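Local coordinates for protein putative zinc protease (Bordetella pertussis, PDB 3IH6) that is probably a zinc-dependent metalloendopeptidase of the M16 family, represented here by one fragment of the longer protein that carries a domain of the inactive M16 type, at residues V27-Y31 against A100-T105; D40-L44 against R175-L181; D45-I50 against R123-W128; L68-G74 against M86-Q92. One frame throughout, in Å; residues are numbered along the deposited sequence.

Contact 1: residues V27-Y31 against A100-T105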
# COMPACT_ATOMS: atom_id res chain seq x y z
N VAL E 27 -26.58 -1.89 -15.10
CA VAL E 27 -26.63 -2.37 -16.47
C VAL E 27 -25.25 -2.24 -17.05
O VAL E 27 -24.42 -1.46 -16.54
CB VAL E 27 -27.67 -1.64 -17.35
CG1 VAL E 27 -29.05 -2.02 -16.87
CG2 VAL E 27 -27.47 -0.13 -17.35
N ALA E 28 -24.99 -3.04 -18.09
CA ALA E 28 -23.66 -3.16 -18.64
C ALA E 28 -23.67 -3.46 -20.11
O ALA E 28 -24.58 -4.13 -20.62
CB ALA E 28 -22.86 -4.25 -17.89
N ALA E 29 -22.64 -2.97 -20.80
CA ALA E 29 -22.34 -3.40 -22.15
C ALA E 29 -20.88 -3.92 -22.30
O ALA E 29 -19.91 -3.22 -22.00
CB ALA E 29 -22.62 -2.29 -23.16
N MSE E 30 -20.76 -5.15 -22.79
CA MSE E 30 -19.45 -5.79 -23.02
C MSE E 30 -19.00 -5.75 -24.48
O MSE E 30 -19.78 -6.01 -25.40
CB MSE E 30 -19.51 -7.26 -22.58
CG MSE E 30 -18.14 -7.85 -22.26
SE MSE E 30 -17.71 -7.32 -20.45
CE MSE E 30 -19.46 -7.80 -19.63
N TYR E 31 -17.71 -5.47 -24.67
CA TYR E 31 -17.08 -5.43 -25.97
C TYR E 31 -15.75 -6.20 -25.90
O TYR E 31 -15.22 -6.45 -24.79
CB TYR E 31 -16.81 -3.98 -26.36
CG TYR E 31 -18.03 -3.10 -26.50
CD1 TYR E 31 -18.63 -2.87 -27.76
CD2 TYR E 31 -18.58 -2.49 -25.39
CE1 TYR E 31 -19.77 -2.03 -27.90
CE2 TYR E 31 -19.73 -1.66 -25.51
CZ TYR E 31 -20.32 -1.44 -26.77
OH TYR E 31 -21.42 -0.61 -26.86
N ALA E 100 -31.39 3.50 -19.63
CA ALA E 100 -29.97 3.65 -19.25
C ALA E 100 -29.08 2.89 -20.21
O ALA E 100 -28.16 3.45 -20.79
CB ALA E 100 -29.71 3.20 -17.77
N LEU E 101 -29.38 1.62 -20.41
CA LEU E 101 -28.58 0.77 -21.28
C LEU E 101 -28.63 1.30 -22.72
O LEU E 101 -27.63 1.26 -23.46
CB LEU E 101 -29.14 -0.65 -21.19
CG LEU E 101 -28.35 -1.86 -21.68
CD1 LEU E 101 -26.92 -1.88 -21.18
CD2 LEU E 101 -29.08 -3.11 -21.24
N GLN E 102 -29.81 1.81 -23.11
CA GLN E 102 -30.02 2.48 -24.40
C GLN E 102 -29.06 3.64 -24.58
O GLN E 102 -28.34 3.70 -25.59
CB GLN E 102 -31.47 2.99 -24.51
CG GLN E 102 -31.67 4.05 -25.60
CD GLN E 102 -31.26 3.55 -26.98
OE1 GLN E 102 -31.48 2.38 -27.30
NE2 GLN E 102 -30.65 4.43 -27.79
N THR E 103 -29.07 4.59 -23.64
CA THR E 103 -28.20 5.73 -23.73
C THR E 103 -26.72 5.35 -23.61
O THR E 103 -25.91 5.90 -24.33
CB THR E 103 -28.55 6.80 -22.69
OG1 THR E 103 -29.95 7.11 -22.76
CG2 THR E 103 -27.71 8.08 -22.91
N LEU E 104 -26.38 4.44 -22.70
CA LEU E 104 -24.97 3.98 -22.56
C LEU E 104 -24.38 3.47 -23.90
O LEU E 104 -23.25 3.81 -24.25
CB LEU E 104 -24.84 2.85 -21.52
CG LEU E 104 -23.43 2.25 -21.37
CD1 LEU E 104 -22.79 2.76 -20.10
CD2 LEU E 104 -23.53 0.76 -21.31
N THR E 105 -25.11 2.60 -24.59
CA THR E 105 -24.58 2.02 -25.84
C THR E 105 -24.60 3.05 -26.98
O THR E 105 -23.70 3.05 -27.82
CB THR E 105 -25.34 0.76 -26.29
OG1 THR E 105 -26.73 1.08 -26.47
CG2 THR E 105 -25.19 -0.39 -25.30

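Contact 2: residues D40-L44 against R175-L181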
# COMPACT_ATOMS: atom_id res chain seq x y z
N ASP E 40 -3.96 -0.40 -31.88
CA ASP E 40 -5.32 -0.19 -31.32
C ASP E 40 -5.50 -0.48 -29.84
O ASP E 40 -6.38 0.09 -29.18
CB ASP E 40 -6.33 -0.97 -32.16
CG ASP E 40 -6.37 -0.46 -33.59
OD1 ASP E 40 -6.02 0.73 -33.74
OD2 ASP E 40 -6.68 -1.23 -34.53
N PHE E 41 -4.70 -1.37 -29.31
CA PHE E 41 -4.95 -1.79 -27.94
C PHE E 41 -4.88 -0.59 -27.01
O PHE E 41 -5.80 -0.36 -26.22
CB PHE E 41 -4.02 -2.93 -27.50
CG PHE E 41 -4.25 -3.41 -26.09
CD1 PHE E 41 -5.00 -4.57 -25.87
CD2 PHE E 41 -3.70 -2.74 -25.00
CE1 PHE E 41 -5.22 -5.04 -24.60
CE2 PHE E 41 -3.90 -3.21 -23.71
CZ PHE E 41 -4.65 -4.38 -23.51
N VAL E 42 -3.79 0.18 -27.07
CA VAL E 42 -3.73 1.33 -26.18
C VAL E 42 -4.76 2.38 -26.50
O VAL E 42 -5.23 3.08 -25.57
CB VAL E 42 -2.34 1.96 -25.99
CG1 VAL E 42 -1.39 0.93 -25.48
CG2 VAL E 42 -1.85 2.58 -27.23
N GLY E 43 -5.16 2.46 -27.78
CA GLY E 43 -6.21 3.38 -28.20
C GLY E 43 -7.45 3.12 -27.35
O GLY E 43 -8.03 4.03 -26.76
N LEU E 44 -7.83 1.87 -27.27
CA LEU E 44 -9.04 1.51 -26.56
C LEU E 44 -8.83 1.66 -25.05
O LEU E 44 -9.78 1.96 -24.31
CB LEU E 44 -9.45 0.08 -26.91
CG LEU E 44 -10.90 -0.32 -26.61
CD1 LEU E 44 -11.90 0.65 -27.16
CD2 LEU E 44 -11.19 -1.73 -27.09
N ARG E 175 -9.99 6.24 -34.18
CA ARG E 175 -10.22 5.10 -35.07
C ARG E 175 -10.36 3.79 -34.28
O ARG E 175 -11.26 2.99 -34.56
CB ARG E 175 -9.11 4.96 -36.09
CG ARG E 175 -9.09 3.58 -36.74
CD ARG E 175 -8.11 3.50 -37.84
NE ARG E 175 -6.79 3.95 -37.41
CZ ARG E 175 -5.92 3.21 -36.72
NH1 ARG E 175 -6.23 1.96 -36.37
NH2 ARG E 175 -4.74 3.73 -36.40
N ALA E 176 -9.49 3.59 -33.30
CA ALA E 176 -9.55 2.40 -32.43
C ALA E 176 -10.91 2.26 -31.71
O ALA E 176 -11.59 1.22 -31.79
CB ALA E 176 -8.39 2.40 -31.43
N ALA E 177 -11.31 3.30 -31.02
CA ALA E 177 -12.59 3.28 -30.31
C ALA E 177 -13.72 3.10 -31.29
O ALA E 177 -14.62 2.28 -31.05
CB ALA E 177 -12.78 4.57 -29.52
N VAL E 178 -13.69 3.86 -32.40
CA VAL E 178 -14.74 3.67 -33.42
C VAL E 178 -14.86 2.25 -34.03
O VAL E 178 -15.98 1.77 -34.25
CB VAL E 178 -14.75 4.77 -34.49
CG1 VAL E 178 -15.64 4.36 -35.67
CG2 VAL E 178 -15.28 6.07 -33.89
N ALA E 179 -13.73 1.55 -34.25
CA ALA E 179 -13.80 0.17 -34.80
C ALA E 179 -14.18 -0.93 -33.78
O ALA E 179 -14.76 -1.94 -34.18
CB ALA E 179 -12.49 -0.21 -35.53
N TYR E 180 -13.87 -0.73 -32.49
CA TYR E 180 -14.21 -1.70 -31.44
C TYR E 180 -15.50 -1.42 -30.69
O TYR E 180 -16.12 -2.35 -30.13
CB TYR E 180 -13.01 -1.94 -30.48
CG TYR E 180 -11.95 -2.71 -31.21
CD1 TYR E 180 -11.04 -2.04 -32.05
CD2 TYR E 180 -11.92 -4.10 -31.19
CE1 TYR E 180 -10.09 -2.75 -32.81
CE2 TYR E 180 -10.97 -4.81 -31.94
CZ TYR E 180 -10.07 -4.12 -32.73
OH TYR E 180 -9.17 -4.80 -33.47
N LEU E 181 -15.93 -0.16 -30.63
CA LEU E 181 -17.16 0.12 -29.88
C LEU E 181 -18.33 0.14 -30.89
O LEU E 181 -18.81 1.19 -31.34
CB LEU E 181 -17.03 1.34 -28.98
CG LEU E 181 -15.86 1.25 -27.98
CD1 LEU E 181 -15.66 2.54 -27.18
CD2 LEU E 181 -16.03 0.07 -26.99

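Contact 3: residues D45-I50 against R123-W128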
# COMPACT_ATOMS: atom_id res chain seq x y z
N ASP E 45 -7.59 1.50 -24.62
CA ASP E 45 -7.22 1.66 -23.21
C ASP E 45 -7.49 3.14 -22.85
O ASP E 45 -8.29 3.45 -21.95
CB ASP E 45 -5.74 1.28 -23.09
CG ASP E 45 -5.31 0.89 -21.69
OD1 ASP E 45 -6.19 0.76 -20.82
OD2 ASP E 45 -4.07 0.68 -21.49
N LEU E 46 -6.91 4.05 -23.63
CA LEU E 46 -7.09 5.51 -23.42
C LEU E 46 -8.55 5.96 -23.55
O LEU E 46 -9.02 6.74 -22.75
CB LEU E 46 -6.21 6.30 -24.36
CG LEU E 46 -4.70 6.03 -24.20
CD1 LEU E 46 -3.92 6.60 -25.41
CD2 LEU E 46 -4.25 6.63 -22.86
N ALA E 47 -9.25 5.43 -24.56
CA ALA E 47 -10.66 5.70 -24.80
C ALA E 47 -11.55 5.38 -23.60
O ALA E 47 -12.44 6.18 -23.25
CB ALA E 47 -11.13 4.91 -25.97
N ALA E 48 -11.36 4.20 -22.99
CA ALA E 48 -12.23 3.84 -21.88
C ALA E 48 -12.11 4.85 -20.73
O ALA E 48 -13.08 5.12 -20.04
CB ALA E 48 -11.96 2.41 -21.42
N THR E 49 -10.94 5.44 -20.56
CA THR E 49 -10.76 6.48 -19.54
C THR E 49 -11.48 7.76 -19.95
O THR E 49 -12.05 8.44 -19.10
CB THR E 49 -9.27 6.86 -19.39
OG1 THR E 49 -8.53 5.76 -18.90
CG2 THR E 49 -9.06 8.03 -18.46
N ILE E 50 -11.45 8.09 -21.25
CA ILE E 50 -12.18 9.26 -21.71
C ILE E 50 -13.68 9.05 -21.52
O ILE E 50 -14.37 9.97 -21.15
CB ILE E 50 -11.90 9.58 -23.18
CG1 ILE E 50 -10.45 10.05 -23.38
CG2 ILE E 50 -12.97 10.59 -23.73
CD1 ILE E 50 -9.98 9.98 -24.84
N ARG E 123 -6.05 14.25 -21.10
CA ARG E 123 -6.48 13.79 -19.76
C ARG E 123 -6.21 12.26 -19.56
O ARG E 123 -5.61 11.84 -18.56
CB ARG E 123 -7.95 14.14 -19.49
CG ARG E 123 -8.54 13.36 -18.30
CD ARG E 123 -9.93 13.81 -17.84
NE ARG E 123 -10.97 13.69 -18.85
CZ ARG E 123 -11.71 12.60 -19.13
NH1 ARG E 123 -11.51 11.43 -18.52
NH2 ARG E 123 -12.65 12.67 -20.07
N ALA E 124 -6.61 11.46 -20.54
CA ALA E 124 -6.41 10.01 -20.48
C ALA E 124 -4.93 9.62 -20.56
O ALA E 124 -4.49 8.69 -19.85
CB ALA E 124 -7.18 9.35 -21.56
N ARG E 125 -4.17 10.37 -21.38
CA ARG E 125 -2.72 10.13 -21.51
C ARG E 125 -2.00 10.42 -20.21
O ARG E 125 -1.16 9.62 -19.77
CB ARG E 125 -2.09 10.96 -22.64
CG ARG E 125 -0.80 10.32 -23.19
CD ARG E 125 0.25 11.28 -23.79
NE ARG E 125 -0.30 12.36 -24.61
CZ ARG E 125 -0.60 12.26 -25.91
NH1 ARG E 125 -1.09 13.31 -26.54
NH2 ARG E 125 -0.40 11.14 -26.58
N SER E 126 -2.29 11.56 -19.59
CA SER E 126 -1.62 11.89 -18.31
C SER E 126 -1.85 10.82 -17.23
O SER E 126 -0.90 10.37 -16.56
CB SER E 126 -1.99 13.28 -17.80
OG SER E 126 -1.16 13.63 -16.69
N LYS E 127 -3.11 10.40 -17.08
CA LYS E 127 -3.48 9.35 -16.13
C LYS E 127 -2.70 8.05 -16.37
O LYS E 127 -2.13 7.45 -15.43
CB LYS E 127 -4.98 9.08 -16.20
CG LYS E 127 -5.43 7.92 -15.32
CD LYS E 127 -6.95 7.68 -15.45
CE LYS E 127 -7.51 7.25 -14.10
NZ LYS E 127 -7.53 5.77 -13.96
N TRP E 128 -2.67 7.64 -17.63
CA TRP E 128 -2.02 6.39 -18.08
C TRP E 128 -0.53 6.43 -17.76
O TRP E 128 -0.00 5.46 -17.20
CB TRP E 128 -2.22 6.18 -19.59
CG TRP E 128 -1.96 4.74 -20.01
CD1 TRP E 128 -2.89 3.79 -20.26
CD2 TRP E 128 -0.68 4.09 -20.16
NE1 TRP E 128 -2.29 2.61 -20.58
CE2 TRP E 128 -0.93 2.76 -20.53
CE3 TRP E 128 0.66 4.53 -20.06
CZ2 TRP E 128 0.09 1.84 -20.80
CZ3 TRP E 128 1.68 3.60 -20.30
CH2 TRP E 128 1.38 2.27 -20.67
O HOH W 1 -6.05 5.94 -19.39

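Contact 4: residues L68-G74 against M86-Q92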
# COMPACT_ATOMS: atom_id res chain seq x y z
N LEU E 68 -30.31 9.45 -15.46
CA LEU E 68 -30.53 8.08 -15.93
C LEU E 68 -29.76 7.10 -15.04
O LEU E 68 -30.16 5.95 -14.83
CB LEU E 68 -30.16 7.94 -17.42
CG LEU E 68 -31.07 8.72 -18.39
CD1 LEU E 68 -30.58 8.66 -19.83
CD2 LEU E 68 -32.51 8.21 -18.31
N ALA E 69 -28.68 7.60 -14.45
CA ALA E 69 -27.77 6.73 -13.71
C ALA E 69 -27.21 7.45 -12.50
O ALA E 69 -27.20 8.68 -12.43
CB ALA E 69 -26.65 6.28 -14.63
N SER E 70 -26.71 6.65 -11.58
CA SER E 70 -26.11 7.05 -10.33
C SER E 70 -24.59 7.26 -10.47
O SER E 70 -23.97 8.05 -9.77
CB SER E 70 -26.38 5.92 -9.32
OG SER E 70 -26.14 6.35 -8.04
N GLY E 71 -24.01 6.50 -11.38
CA GLY E 71 -22.61 6.59 -11.72
C GLY E 71 -22.37 5.71 -12.94
O GLY E 71 -23.29 5.04 -13.42
N VAL E 72 -21.12 5.70 -13.41
CA VAL E 72 -20.74 4.99 -14.59
C VAL E 72 -19.39 4.32 -14.38
O VAL E 72 -18.58 4.77 -13.57
CB VAL E 72 -20.69 5.89 -15.88
CG1 VAL E 72 -22.03 6.54 -16.16
CG2 VAL E 72 -19.52 6.94 -15.85
N PHE E 73 -19.12 3.27 -15.16
CA PHE E 73 -17.82 2.60 -15.06
C PHE E 73 -17.34 2.07 -16.38
O PHE E 73 -18.12 1.82 -17.27
CB PHE E 73 -17.86 1.50 -13.97
CG PHE E 73 -18.85 0.41 -14.24
CD1 PHE E 73 -20.12 0.48 -13.71
CD2 PHE E 73 -18.51 -0.71 -15.01
CE1 PHE E 73 -21.02 -0.53 -13.97
CE2 PHE E 73 -19.40 -1.71 -15.26
CZ PHE E 73 -20.65 -1.63 -14.75
N GLY E 74 -16.03 1.90 -16.49
CA GLY E 74 -15.37 1.43 -17.71
C GLY E 74 -14.04 0.77 -17.33
O GLY E 74 -13.20 1.40 -16.68
N MSE E 86 -15.42 -3.47 -20.52
CA MSE E 86 -16.70 -3.42 -19.88
C MSE E 86 -17.10 -2.01 -19.46
O MSE E 86 -16.42 -1.38 -18.65
CB MSE E 86 -16.69 -4.34 -18.66
CG MSE E 86 -18.00 -4.53 -18.13
SE MSE E 86 -17.92 -5.46 -16.44
CE MSE E 86 -19.82 -5.71 -16.36
N PHE E 87 -18.22 -1.53 -19.98
CA PHE E 87 -18.77 -0.25 -19.56
C PHE E 87 -20.09 -0.51 -18.89
O PHE E 87 -20.81 -1.47 -19.21
CB PHE E 87 -18.94 0.71 -20.74
CG PHE E 87 -17.65 0.96 -21.49
CD1 PHE E 87 -16.73 1.88 -21.02
CD2 PHE E 87 -17.35 0.24 -22.63
CE1 PHE E 87 -15.54 2.09 -21.68
CE2 PHE E 87 -16.12 0.46 -23.34
CZ PHE E 87 -15.23 1.37 -22.85
N GLY E 88 -20.44 0.33 -17.92
CA GLY E 88 -21.76 0.16 -17.34
C GLY E 88 -22.24 1.36 -16.58
O GLY E 88 -21.55 2.37 -16.50
N ALA E 89 -23.44 1.25 -16.03
CA ALA E 89 -24.00 2.34 -15.25
C ALA E 89 -24.63 1.78 -14.02
O ALA E 89 -25.17 0.68 -14.04
CB ALA E 89 -25.02 3.19 -16.07
N GLN E 90 -24.53 2.57 -12.95
CA GLN E 90 -25.09 2.24 -11.67
C GLN E 90 -26.43 2.97 -11.57
O GLN E 90 -26.48 4.18 -11.78
CB GLN E 90 -24.12 2.76 -10.61
CG GLN E 90 -24.14 2.02 -9.30
CD GLN E 90 -23.21 2.63 -8.25
OE1 GLN E 90 -22.77 3.77 -8.37
NE2 GLN E 90 -22.91 1.85 -7.23
N LEU E 91 -27.50 2.24 -11.26
CA LEU E 91 -28.82 2.83 -11.14
C LEU E 91 -29.36 2.90 -9.70
O LEU E 91 -28.94 2.19 -8.79
CB LEU E 91 -29.82 2.11 -12.05
CG LEU E 91 -29.86 2.51 -13.53
CD1 LEU E 91 -28.50 2.47 -14.20
CD2 LEU E 91 -30.83 1.63 -14.30
N GLN E 92 -30.31 3.82 -9.53
CA GLN E 92 -31.07 4.00 -8.33
C GLN E 92 -32.30 3.16 -8.55
O GLN E 92 -32.64 2.89 -9.71
CB GLN E 92 -31.50 5.47 -8.29
CG GLN E 92 -32.01 6.02 -6.99
CD GLN E 92 -31.43 7.39 -6.74
OE1 GLN E 92 -30.44 7.76 -7.38
NE2 GLN E 92 -32.02 8.14 -5.80

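Contact 1: residues V27-Y31 against A100-T105
Val27, Ala29 and Tyr31 of strand 26-32 face helix 97-109 in the alpha/beta sandwich of this M16-type domain, where helices cover one face of an antiparallel sheet. The short strand and helix segments run 34° apart, with axes 8.4 Å from each other. The tight part lies around Ala29. Its CB touches two helix side chains, 3.7 Å from Leu104 CD2 and 3.8 Å from Thr105 CG2. The small methyl lets the helix come close to the strand. Leu101 reaches the backbone instead. Its CG is anti to the backbone N (chi1 -164°), and CD1 comes to 3.3 Å from Ala28 O and 3.9 Å from Val27 CB. Val27 CG2 meets Ala100 CB more loosely, at 4.0 Å.

The far side of the helix carries the exposed Gln102. On the far side of the strand, Ala28 and Met30, a selenomethionine, pack on Trp155 of a second subunit. Tyr31 is the looser end of the contact. It crosses Thr105 at about a right angle, and its hydroxyl is hydrogen-bonded to Glu109 further along the helix. Toward Thr105 this hydroxyl makes a loose van der Waals approach, Tyr31 OH to Thr105 CG2 at 4.1 Å.

Contact 2: residues D40-L44 against R175-L181
Asp40 and Arg175 make the polar part of this contact, near the start of helix 39-52. Arg175 NH1 lies 2.9 Å from Asp40 OD1 in a salt bridge. The hydrogen bond within it is weak, with an N-H...O angle of 121°. The carboxylate and guanidinium planes are 56° apart, so the two groups do not pair flat. The arginine chain bends at chi3 to bring NH1 back to the aspartate. Its NH2 is held by a second salt bridge to Asp172, so the guanidinium has two carboxylate partners. The Tyr180 ring turns its edge to Asp40 OD2 in a long contact, with CE1 the nearest ring atom.

The close backbone approach is made by small residues. Ala176 CB points into helix 39-52 and sits 4.0 Å from Gly43 CA. It also lies 3.7 Å from Asp40 OD1.

The apolar part is centred on Leu44, whose two methyls divide the work. CD2 touches Tyr180 CB at 3.9 Å, and CD1 meets Leu181 CG at 4.1 Å. Pro34 touches both Leu44 and Tyr180.

The short helical segments cross at -86°, with axes 8.2 Å apart. This is a nearly perpendicular helix-helix crossing with an Ala-Gly contact at its centre, within the helical layer of the M16-type domain.

Contact 3: residues D45-I50 against R123-W128
Arg123 opens the contact by reaching across to the backbone of helix 39-52. Its chain is extended to CD and then bends at chi3 (61°), which carries the guanidinium to two successive carbonyls. NH1 donates to Thr49 O at 3.1 Å, from above the carbonyl plane. NH2 points nearly straight at Ile50 O, 3.4 Å away, in a weak bond close to the guanidinium plane.

Ala124 is the point of closest packing. Its CB fits among Leu46, Thr49 and Ile50, at 3.4 Å from Leu46 O and 3.8 Å from Ile50 CG1. Its own carbonyl accepts a bond from a water that also bonds to Thr49 OG1, so the threonine hydroxyl is tied to the second helix through solvent.

The short segments cross at 113° with axes 8.8 Å apart, a steep crossing of two helices in the helical part of the M16-type fold. Arg125 turns its side chain off the contact and makes a salt bridge with Glu122. Pro8 of a third subunit packs against it.

Lys127 is exposed. Its aliphatic CD rests 3.7 Å from Thr49 CG2.

Trp128 brings its indole to Asp45. NE1 donates to Asp45 OD2 at 2.8 Å, with an N-H...O angle of 158°. The oxygen lies near the indole plane, and NE1 meets it from above the carboxylate plane. The two planes are close to perpendicular. The other oxygen, Asp45 OD1, is hydrogen-bonded to the N atom of Ser1, a residue apparently left from the expression tag. Trp128 CB also packs 3.9 Å from Leu46 CD2.

Contact 4: residues L68-G74 against M86-Q92
A beta hairpin of strands 71-77 and 84-90, two inner strands of the antiparallel sheet in this M16-type domain, gives this contact. Phe73 and Gly88 form a hydrogen-bonded pair. Phe73 N donates to Gly88 O at 2.9 Å, and Gly88 N donates to Phe73 O at 2.8 Å. Gly71 also pairs with Gln90, but only one of the two bonds is firm: Gln90 N donates to Gly71 O at an angle of 172°. Between these pairs, Val72 and Ala89 are a non-hydrogen-bonded pair.

At the start of the strand the register slips. Ser70 and Gly71 both face Gln90, a classic beta bulge. Gln90 O accepts a bond from Ser70 N, whose very short length is doubtful, and a weak one from Gly71 N.

The two faces of the hairpin differ. Val72, Phe87 and Ala89 turn toward the helices. Ala69 CB joins them, meeting Ala89 CB at 3.8 Å. Helix 58-63 covers Ala69, Val72 and Phe87. Gly74 leaves room for the Phe87 ring, whose CD1 lies 3.6 Å from Gly74 CA.

Phe73 and Gln90 lie on the other face, where Met86, a selenomethionine, also packs on Trp155 of a second subunit. Phe73 holds CG between its backbone N and carbonyl carbon (chi1 61°), which folds the ring back over the neighbouring strand. Met86 CE approaches the ring edge at 4.2 Å from Phe73 CE2. The ring face lies on the glycine in a CH-pi contact, with Gly88 CA 3.6 Å from the Phe73 ring centroid.

All four contacts are largely buried, but their chemistry differs. Contact 4 is held mainly by backbone bonds within the sheet. Contact 1 is apolar and joins that sheet to a helix. The two share the sheet, since strands 26-32 and 84-90 are neighbours, and both touch a second subunit. Contacts 2 and 3 use successive turns of helix 39-52 and meet where Ala177 touches Ala47. Each sets charged side chains beside apolar packing, with an exposed residue in each, Arg175 and Lys127. Phe87 connects the two regions: its ring touches Ala48 and Leu181. Tyr31 of contact 1 also reaches Leu181. Contacts 2 and 4 lie on opposite sides of the chain's centre.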